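Local coordinates for protein esterase D (Lactobacillus rhamnosus, PDB 3DKR) that probably hydrolyses carboxylic esters, as a member of the alpha/beta hydrolase fold, at residues 122-134 and 190-203. Sequence-based numbering, arbitrary orientation.
Sequences VFSSPILPGKHHL and GQAGQDELVDGRLA. With ACT (acetate ion), chain C.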
loop_
_atom_site.group_PDB
_atom_site.type_symbol
_atom_site.label_atom_id
_atom_site.label_comp_id
_atom_site.label_asym_id
_atom_site.label_seq_id
_atom_site.Cartn_x
_atom_site.Cartn_y
_atom_site.Cartn_z
ATOM N N VAL A 122 -0.894 -6.845 -3.232
ATOM C CA VAL A 122 -1.478 -5.524 -3.259
ATOM C C VAL A 122 -2.973 -5.563 -2.979
ATOM O O VAL A 122 -3.657 -6.544 -3.280
ATOM C CB VAL A 122 -1.223 -4.819 -4.601
ATOM C CG1 VAL A 122 0.283 -4.867 -4.965
ATOM C CG2 VAL A 122 -2.066 -5.445 -5.710
ATOM N N PHE A 123 -3.453 -4.473 -2.404
ATOM C CA PHE A 123 -4.866 -4.264 -2.182
ATOM C C PHE A 123 -5.440 -3.223 -3.144
ATOM O O PHE A 123 -6.630 -2.879 -3.031
ATOM C CB PHE A 123 -5.130 -3.794 -0.752
ATOM C CG PHE A 123 -4.586 -4.702 0.325
ATOM C CD1 PHE A 123 -4.487 -6.080 0.133
ATOM C CD2 PHE A 123 -4.230 -4.174 1.552
ATOM C CE1 PHE A 123 -4.013 -6.896 1.154
ATOM C CE2 PHE A 123 -3.778 -4.984 2.565
ATOM C CZ PHE A 123 -3.665 -6.338 2.367
ATOM N N SER A 124 -4.602 -2.709 -4.042
ATOM C CA SER A 124 -5.054 -1.920 -5.202
ATOM C C SER A 124 -3.934 -1.842 -6.232
ATOM O O SER A 124 -2.769 -2.152 -5.932
ATOM C CB SER A 124 -5.496 -0.511 -4.791
ATOM O OG SER A 124 -6.320 0.064 -5.803
ATOM N N SER A 125 -4.303 -1.483 -7.457
ATOM C CA SER A 125 -3.332 -1.401 -8.556
ATOM C C SER A 125 -2.275 -0.339 -8.322
ATOM O O SER A 125 -2.500 0.622 -7.595
ATOM C CB SER A 125 -4.071 -1.105 -9.847
ATOM O OG SER A 125 -4.867 -2.213 -10.209
ATOM N N PRO A 126 -1.098 -0.509 -8.938
ATOM C CA PRO A 126 -0.059 0.491 -8.752
ATOM C C PRO A 126 -0.404 1.826 -9.390
ATOM O O PRO A 126 -1.321 1.915 -10.210
ATOM C CB PRO A 126 1.160 -0.145 -9.442
ATOM C CG PRO A 126 0.592 -1.084 -10.439
ATOM C CD PRO A 126 -0.673 -1.599 -9.839
ATOM N N ILE A 127 0.375 2.839 -9.010
ATOM C CA ILE A 127 0.303 4.174 -9.570
ATOM C C ILE A 127 1.236 4.193 -10.762
ATOM O O ILE A 127 2.457 4.220 -10.586
ATOM C CB ILE A 127 0.732 5.212 -8.513
ATOM C CG1 ILE A 127 -0.209 5.153 -7.304
ATOM C CG2 ILE A 127 0.763 6.621 -9.105
ATOM C CD1 ILE A 127 0.249 5.948 -6.116
ATOM N N LEU A 128 0.648 4.152 -11.957
ATOM C CA LEU A 128 1.396 4.119 -13.228
ATOM C C LEU A 128 0.981 5.266 -14.152
ATOM O O LEU A 128 -0.137 5.776 -14.069
ATOM C CB LEU A 128 1.185 2.769 -13.931
ATOM C CG LEU A 128 1.938 1.604 -13.287
ATOM C CD1 LEU A 128 1.449 0.282 -13.857
ATOM C CD2 LEU A 128 3.449 1.709 -13.482
ATOM N N PRO A 129 1.875 5.666 -15.066
ATOM C CA PRO A 129 1.594 6.882 -15.835
ATOM C C PRO A 129 0.330 6.760 -16.670
ATOM O O PRO A 129 0.140 5.759 -17.372
ATOM C CB PRO A 129 2.845 7.068 -16.699
ATOM C CG PRO A 129 3.517 5.722 -16.712
ATOM C CD PRO A 129 3.178 5.070 -15.414
ATOM N N GLY A 130 -0.542 7.758 -16.534
ATOM C CA GLY A 130 -1.765 7.862 -17.311
ATOM C C GLY A 130 -2.947 7.075 -16.786
ATOM O O GLY A 130 -4.030 7.132 -17.376
ATOM N N LYS A 131 -2.758 6.370 -15.664
ATOM C CA LYS A 131 -3.744 5.400 -15.167
ATOM C C LYS A 131 -4.298 5.726 -13.783
ATOM O O LYS A 131 -4.712 4.822 -13.038
ATOM C CB LYS A 131 -3.094 4.023 -15.135
ATOM C CG LYS A 131 -2.446 3.619 -16.448
ATOM C CD LYS A 131 -3.469 3.472 -17.533
ATOM C CE LYS A 131 -2.923 2.735 -18.761
ATOM N NZ LYS A 131 -4.010 2.455 -19.734
ATOM N N HIS A 132 -4.294 7.008 -13.433
ATOM C CA HIS A 132 -4.797 7.438 -12.140
ATOM C C HIS A 132 -5.516 8.776 -12.180
ATOM O O HIS A 132 -5.265 9.628 -13.047
ATOM C CB HIS A 132 -3.685 7.453 -11.071
ATOM C CG HIS A 132 -2.373 8.005 -11.533
ATOM N ND1 HIS A 132 -2.131 9.357 -11.663
ATOM C CD2 HIS A 132 -1.214 7.384 -11.855
ATOM C CE1 HIS A 132 -0.881 9.541 -12.056
ATOM N NE2 HIS A 132 -0.302 8.359 -12.178
ATOM N N HIS A 133 -6.436 8.927 -11.236
ATOM C CA HIS A 133 -7.122 10.180 -10.959
ATOM C C HIS A 133 -6.801 10.578 -9.514
ATOM O O HIS A 133 -7.693 10.616 -8.673
ATOM C CB HIS A 133 -8.630 9.995 -11.117
ATOM C CG HIS A 133 -9.071 9.720 -12.519
ATOM N ND1 HIS A 133 -8.835 8.522 -13.154
ATOM C CD2 HIS A 133 -9.778 10.476 -13.394
ATOM C CE1 HIS A 133 -9.357 8.559 -14.369
ATOM N NE2 HIS A 133 -9.931 9.735 -14.541
ATOM N N LEU A 134 -5.527 10.855 -9.238
ATOM C CA LEU A 134 -5.065 11.188 -7.884
ATOM C C LEU A 134 -5.035 12.687 -7.606
ATOM O O LEU A 134 -4.947 13.098 -6.443
ATOM C CB LEU A 134 -3.678 10.593 -7.638
ATOM C CG LEU A 134 -3.729 9.091 -7.377
ATOM C CD1 LEU A 134 -2.336 8.513 -7.551
ATOM C CD2 LEU A 134 -4.262 8.770 -5.969
ATOM N N GLY A 190 -5.748 -7.733 -4.851
ATOM C CA GLY A 190 -7.097 -7.277 -4.607
ATOM C C GLY A 190 -7.317 -5.922 -5.248
ATOM O O GLY A 190 -6.428 -5.068 -5.223
ATOM N N GLN A 191 -8.496 -5.718 -5.828
ATOM C CA GLN A 191 -8.793 -4.484 -6.546
ATOM C C GLN A 191 -10.268 -4.115 -6.410
ATOM O O GLN A 191 -11.141 -4.940 -6.679
ATOM C CB GLN A 191 -8.447 -4.662 -8.018
ATOM C CG GLN A 191 -8.789 -3.481 -8.900
ATOM C CD GLN A 191 -8.124 -2.213 -8.459
ATOM O OE1 GLN A 191 -6.891 -2.136 -8.423
ATOM N NE2 GLN A 191 -8.927 -1.187 -8.170
ATOM N N ALA A 192 -10.521 -2.875 -6.018
ATOM C CA ALA A 192 -11.871 -2.314 -5.955
ATOM C C ALA A 192 -12.493 -2.241 -7.355
ATOM O O ALA A 192 -11.831 -1.814 -8.302
ATOM C CB ALA A 192 -11.829 -0.920 -5.324
ATOM N N GLY A 193 -13.765 -2.627 -7.461
ATOM C CA GLY A 193 -14.496 -2.609 -8.743
ATOM C C GLY A 193 -15.122 -1.270 -9.128
ATOM O O GLY A 193 -15.623 -1.125 -10.254
ATOM N N GLN A 194 -15.121 -0.297 -8.213
ATOM C CA GLN A 194 -15.587 1.062 -8.491
ATOM C C GLN A 194 -14.511 2.050 -8.042
ATOM O O GLN A 194 -14.767 3.061 -7.392
ATOM C CB GLN A 194 -16.927 1.321 -7.794
ATOM C CG GLN A 194 -18.046 0.403 -8.274
ATOM C CD GLN A 194 -18.521 0.719 -9.700
ATOM O OE1 GLN A 194 -18.177 1.758 -10.281
ATOM N NE2 GLN A 194 -19.326 -0.193 -10.268
ATOM N N ASP A 195 -13.286 1.756 -8.455
ATOM C CA ASP A 195 -12.139 2.517 -7.992
ATOM C C ASP A 195 -12.054 3.878 -8.673
ATOM O O ASP A 195 -11.818 3.974 -9.890
ATOM C CB ASP A 195 -10.839 1.741 -8.235
ATOM C CG ASP A 195 -9.682 2.276 -7.401
ATOM O OD1 ASP A 195 -9.503 3.516 -7.336
ATOM O OD2 ASP A 195 -8.942 1.456 -6.810
ATOM N N GLU A 196 -12.205 4.921 -7.859
ATOM C CA GLU A 196 -12.184 6.300 -8.311
ATOM C C GLU A 196 -10.796 6.935 -8.426
ATOM O O GLU A 196 -10.682 8.065 -8.910
ATOM C CB GLU A 196 -13.032 7.167 -7.368
ATOM C CG GLU A 196 -12.396 7.500 -6.014
ATOM C CD GLU A 196 -12.449 6.400 -4.960
ATOM O OE1 GLU A 196 -12.695 5.209 -5.292
ATOM O OE2 GLU A 196 -12.234 6.745 -3.767
ATOM N N LEU A 197 -9.754 6.225 -7.981
ATOM C CA LEU A 197 -8.414 6.791 -7.935
ATOM C C LEU A 197 -7.438 6.148 -8.912
ATOM O O LEU A 197 -6.559 6.822 -9.409
ATOM C CB LEU A 197 -7.839 6.707 -6.521
ATOM C CG LEU A 197 -8.550 7.481 -5.421
ATOM C CD1 LEU A 197 -7.772 7.340 -4.148
ATOM C CD2 LEU A 197 -8.692 8.960 -5.807
ATOM N N VAL A 198 -7.580 4.847 -9.172
ATOM C CA VAL A 198 -6.725 4.166 -10.150
ATOM C C VAL A 198 -7.575 3.300 -11.068
ATOM O O VAL A 198 -8.674 2.887 -10.692
ATOM C CB VAL A 198 -5.622 3.312 -9.483
ATOM C CG1 VAL A 198 -4.741 4.188 -8.588
ATOM C CG2 VAL A 198 -6.222 2.141 -8.718
ATOM N N ASP A 199 -7.057 3.062 -12.275
ATOM C CA ASP A 199 -7.728 2.257 -13.282
ATOM C C ASP A 199 -7.573 0.794 -12.866
ATOM O O ASP A 199 -6.499 0.223 -12.973
ATOM C CB ASP A 199 -7.072 2.527 -14.639
ATOM C CG ASP A 199 -7.726 1.788 -15.785
ATOM O OD1 ASP A 199 -8.538 0.861 -15.540
ATOM O OD2 ASP A 199 -7.397 2.128 -16.954
ATOM N N GLY A 200 -8.654 0.198 -12.359
ATOM C CA GLY A 200 -8.610 -1.167 -11.882
ATOM C C GLY A 200 -8.190 -2.193 -12.907
ATOM O O GLY A 200 -7.810 -3.301 -12.554
ATOM N N ARG A 201 -8.289 -1.857 -14.194
ATOM C CA ARG A 201 -7.809 -2.765 -15.228
ATOM C C ARG A 201 -6.328 -3.104 -15.049
ATOM O O ARG A 201 -5.848 -4.143 -15.533
ATOM C CB ARG A 201 -8.054 -2.170 -16.615
ATOM C CG ARG A 201 -9.497 -2.254 -17.014
ATOM C CD ARG A 201 -9.794 -1.529 -18.315
ATOM N NE ARG A 201 -9.513 -0.110 -18.221
ATOM C CZ ARG A 201 -9.737 0.750 -19.210
ATOM N NH1 ARG A 201 -10.257 0.323 -20.357
ATOM N NH2 ARG A 201 -9.449 2.035 -19.054
ATOM N N LEU A 202 -5.584 -2.222 -14.376
ATOM C CA LEU A 202 -4.168 -2.493 -14.098
ATOM C C LEU A 202 -3.956 -3.778 -13.298
ATOM O O LEU A 202 -2.896 -4.403 -13.388
ATOM C CB LEU A 202 -3.521 -1.322 -13.349
ATOM C CG LEU A 202 -3.001 -0.173 -14.192
ATOM C CD1 LEU A 202 -3.996 0.239 -15.258
ATOM C CD2 LEU A 202 -2.655 1.006 -13.246
ATOM N N ALA A 203 -4.951 -4.167 -12.509
ATOM C CA ALA A 203 -4.827 -5.372 -11.699
ATOM C C ALA A 203 -4.622 -6.601 -12.593
ATOM O O ALA A 203 -3.857 -7.503 -12.257
ATOM C CB ALA A 203 -6.061 -5.539 -10.819
HETATM C C ACT C . -4.256 12.350 -11.953
HETATM O O ACT C . -5.175 13.015 -11.439
HETATM O OXT ACT C . -3.690 11.522 -11.206
HETATM C CH3 ACT C . -3.834 12.551 -13.380
HETATM O O HOH W 1 -8.522 -1.236 -4.411
HETATM O O HOH W 2 -5.940 0.736 -18.730
#
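The carboxamide of Gln191 meets Ser125 through OE1, which accepts Ser125 N in the carbonyl plane (2.8 Å) and Ser125 OG from above that plane (2.7 Å). At the other end of the amide, NE2 gives one hydrogen to Ala192 O and the other to Asp195 OD2, both close to the amide plane, so four bonds fix the rotation of the group. The bend at chi2 (58°) folds the chain back toward the 122-134 loop. With an alanine in place of Gln191, Ser125 N and OG would probably lose their shared acceptor, and Asp195 OD2 one of its donors. At the edge of the His132 ring, in its plane, ND1 donates to an acetate oxygen (ND1 to OXT 2.7 Å); the acetate is probably from the crystallisation liquor. Asp195 OD1 accepts from Leu197 N, an Asx turn, and from Val198 N, which extends it to an Asx motif, while OD2 accepts from His226, its predicted charge-relay partner. The backbone of His132 forms a single beta bridge with Val198, flanked by Asp199 N to Lys131 O (3.0 Å) and His133 N to Leu197 O (2.8 Å). Beside it, Leu202 CD2 packs on Lys131 CB at 3.6 Å, and one water joins Lys131 NZ to Asp199 OD2. The segments run from the ends of adjacent parallel strands 119-122 and 187-192 to the starts of helices 134-149 and 202-209; Ser125 O accepts from Ser101, the predicted nucleophile, starting helix 101-113.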